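Local coordinates for protein hydrazine synthase alpha subunit (Candidatus Kuenenia stuttgartiensis, PDB 5C2V) that catalyses, as part of the hydrazine synthase complex, the condensation of hydroxylamine with ammonia to hydrazine, the second half-reaction of hydrazine synthesis in anammox bacteria, at residues 178-183 and 476-481. Sequence-based numbering, arbitrary orientation.
Sequences EFHNPY and TRFRVG
His-180 reaches out of the loop between strands 154-171 and 186-191, in an antiparallel sheet probably of the N-terminal propeller domain, and sets its imidazole against two hydrophobic side chains, Phe-478 and Val-480, of the loop that follows strand 461-467 in the middle domain. CD2 of His-180 lies 3.7 Å from CZ of Phe-478, meeting the phenyl ring at its edge and in its plane. Seen from the imidazole, the phenyl CZ arrives obliquely. Phe-478 offers this end because its CG stands anti to the backbone N (chi1 176°), carrying the ring out from its own loop toward His-180. Val-480 comes in over one face of the imidazole. Its CG1 sits above the plane, displaced toward the rim, while CG2 of Val-480 is 4.1 Å from both CB and CG of His-180. The valine and histidine side chains pass each other pointing in opposite directions. In the first loop, Asp-177 OD1 accepts a hydrogen bond from the backbone N of Asn-181; in the second, Arg-479 and Gly-481 make backbone bonds to Ser-494 and Ser-492. The contact thus packs the two domains together away from the heme and metal sites. No hydrogen bond or salt bridge joins the two loops, consistent with a small, buried contact made by van der Waals packing of CD2 of His-180 against the phenyl edge and of Val-480 over one imidazole face.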
loop_
_atom_site.group_PDB
_atom_site.type_symbol
_atom_site.label_atom_id
_atom_site.label_comp_id
_atom_site.label_asym_id
_atom_site.label_seq_id
_atom_site.Cartn_x
_atom_site.Cartn_y
_atom_site.Cartn_z
ATOM N N GLU D 178 -8.829 -19.659 6.323
ATOM C CA GLU D 178 -7.994 -18.743 7.087
ATOM C C GLU D 178 -8.738 -17.458 7.468
ATOM O O GLU D 178 -8.292 -16.709 8.336
ATOM C CB GLU D 178 -6.724 -18.428 6.295
ATOM C CG GLU D 178 -5.846 -19.658 6.079
ATOM C CD GLU D 178 -4.795 -19.464 5.004
ATOM O OE1 GLU D 178 -5.162 -19.105 3.867
ATOM O OE2 GLU D 178 -3.599 -19.678 5.295
ATOM N N PHE D 179 -9.870 -17.213 6.817
ATOM C CA PHE D 179 -10.734 -16.086 7.160
ATOM C C PHE D 179 -11.857 -16.511 8.105
ATOM O O PHE D 179 -12.749 -15.719 8.417
ATOM C CB PHE D 179 -11.319 -15.452 5.896
ATOM C CG PHE D 179 -10.302 -14.746 5.047
ATOM C CD1 PHE D 179 -9.414 -13.847 5.613
ATOM C CD2 PHE D 179 -10.231 -14.984 3.686
ATOM C CE1 PHE D 179 -8.476 -13.194 4.834
ATOM C CE2 PHE D 179 -9.294 -14.337 2.901
ATOM C CZ PHE D 179 -8.415 -13.441 3.477
ATOM N N HIS D 180 -11.806 -17.771 8.530
ATOM C CA HIS D 180 -12.813 -18.380 9.401
ATOM C C HIS D 180 -14.183 -18.469 8.733
ATOM O O HIS D 180 -15.211 -18.510 9.409
ATOM C CB HIS D 180 -12.927 -17.618 10.725
ATOM C CG HIS D 180 -11.628 -17.467 11.451
ATOM N ND1 HIS D 180 -10.817 -16.364 11.304
ATOM C CD2 HIS D 180 -10.996 -18.282 12.330
ATOM C CE1 HIS D 180 -9.742 -16.503 12.061
ATOM N NE2 HIS D 180 -9.829 -17.661 12.694
ATOM N N ASN D 181 -14.194 -18.501 7.403
ATOM C CA ASN D 181 -15.408 -18.819 6.662
ATOM C C ASN D 181 -15.689 -20.308 6.800
ATOM O O ASN D 181 -14.756 -21.102 6.917
ATOM C CB ASN D 181 -15.272 -18.432 5.188
ATOM C CG ASN D 181 -15.140 -16.937 4.986
ATOM O OD1 ASN D 181 -14.187 -16.465 4.366
ATOM N ND2 ASN D 181 -16.101 -16.182 5.505
ATOM N N PRO D 182 -16.970 -20.704 6.792
ATOM C CA PRO D 182 -17.217 -22.133 7.008
ATOM C C PRO D 182 -17.078 -22.964 5.733
ATOM O O PRO D 182 -17.944 -23.789 5.440
ATOM C CB PRO D 182 -18.661 -22.151 7.508
ATOM C CG PRO D 182 -19.294 -20.992 6.796
ATOM C CD PRO D 182 -18.221 -19.931 6.686
ATOM N N TYR D 183 -16.000 -22.740 4.989
ATOM C CA TYR D 183 -15.642 -23.587 3.859
ATOM C C TYR D 183 -14.150 -23.479 3.553
ATOM O O TYR D 183 -13.565 -22.409 3.704
ATOM C CB TYR D 183 -16.464 -23.208 2.623
ATOM C CG TYR D 183 -16.476 -21.723 2.322
ATOM C CD1 TYR D 183 -15.526 -21.157 1.482
ATOM C CD2 TYR D 183 -17.442 -20.890 2.875
ATOM C CE1 TYR D 183 -15.535 -19.802 1.203
ATOM C CE2 TYR D 183 -17.459 -19.534 2.600
ATOM C CZ TYR D 183 -16.503 -18.995 1.765
ATOM O OH TYR D 183 -16.515 -17.646 1.489
ATOM N N THR D 476 -18.954 -23.526 21.725
ATOM C CA THR D 476 -18.760 -22.964 23.055
ATOM C C THR D 476 -17.275 -22.893 23.413
ATOM O O THR D 476 -16.890 -22.204 24.358
ATOM C CB THR D 476 -19.510 -23.781 24.128
ATOM O OG1 THR D 476 -18.891 -25.064 24.286
ATOM C CG2 THR D 476 -20.970 -23.966 23.731
ATOM N N ARG D 477 -16.449 -23.618 22.664
ATOM C CA ARG D 477 -15.004 -23.604 22.879
ATOM C C ARG D 477 -14.228 -22.694 21.921
ATOM O O ARG D 477 -13.011 -22.563 22.047
ATOM C CB ARG D 477 -14.452 -25.028 22.783
ATOM C CG ARG D 477 -14.876 -25.930 23.930
ATOM C CD ARG D 477 -14.099 -25.614 25.198
ATOM N NE ARG D 477 -12.693 -25.991 25.084
ATOM C CZ ARG D 477 -11.802 -25.873 26.064
ATOM N NH1 ARG D 477 -12.169 -25.385 27.241
ATOM N NH2 ARG D 477 -10.545 -26.244 25.867
ATOM N N PHE D 478 -14.916 -22.063 20.972
ATOM C CA PHE D 478 -14.224 -21.268 19.957
ATOM C C PHE D 478 -14.919 -19.942 19.649
ATOM O O PHE D 478 -16.137 -19.890 19.471
ATOM C CB PHE D 478 -14.070 -22.082 18.667
ATOM C CG PHE D 478 -13.444 -21.315 17.532
ATOM C CD1 PHE D 478 -12.085 -21.040 17.528
ATOM C CD2 PHE D 478 -14.212 -20.886 16.462
ATOM C CE1 PHE D 478 -11.508 -20.341 16.483
ATOM C CE2 PHE D 478 -13.640 -20.187 15.414
ATOM C CZ PHE D 478 -12.286 -19.914 15.425
ATOM N N ARG D 479 -14.128 -18.877 19.572
ATOM C CA ARG D 479 -14.648 -17.540 19.305
ATOM C C ARG D 479 -13.759 -16.775 18.327
ATOM O O ARG D 479 -12.536 -16.766 18.462
ATOM C CB ARG D 479 -14.787 -16.754 20.612
ATOM C CG ARG D 479 -15.379 -15.366 20.445
ATOM C CD ARG D 479 -16.798 -15.435 19.910
ATOM N NE ARG D 479 -17.312 -14.116 19.553
ATOM C CZ ARG D 479 -17.964 -13.317 20.390
ATOM N NH1 ARG D 479 -18.186 -13.701 21.640
ATOM N NH2 ARG D 479 -18.396 -12.133 19.978
ATOM N N VAL D 480 -14.382 -16.131 17.343
ATOM C CA VAL D 480 -13.657 -15.330 16.363
ATOM C C VAL D 480 -13.573 -13.870 16.805
ATOM O O VAL D 480 -14.571 -13.282 17.223
ATOM C CB VAL D 480 -14.322 -15.402 14.972
ATOM C CG1 VAL D 480 -13.581 -14.524 13.973
ATOM C CG2 VAL D 480 -14.374 -16.839 14.482
ATOM N N GLY D 481 -12.379 -13.292 16.718
ATOM C CA GLY D 481 -12.180 -11.898 17.066
ATOM C C GLY D 481 -11.903 -11.684 18.541
ATOM O O GLY D 481 -12.135 -10.600 19.074
#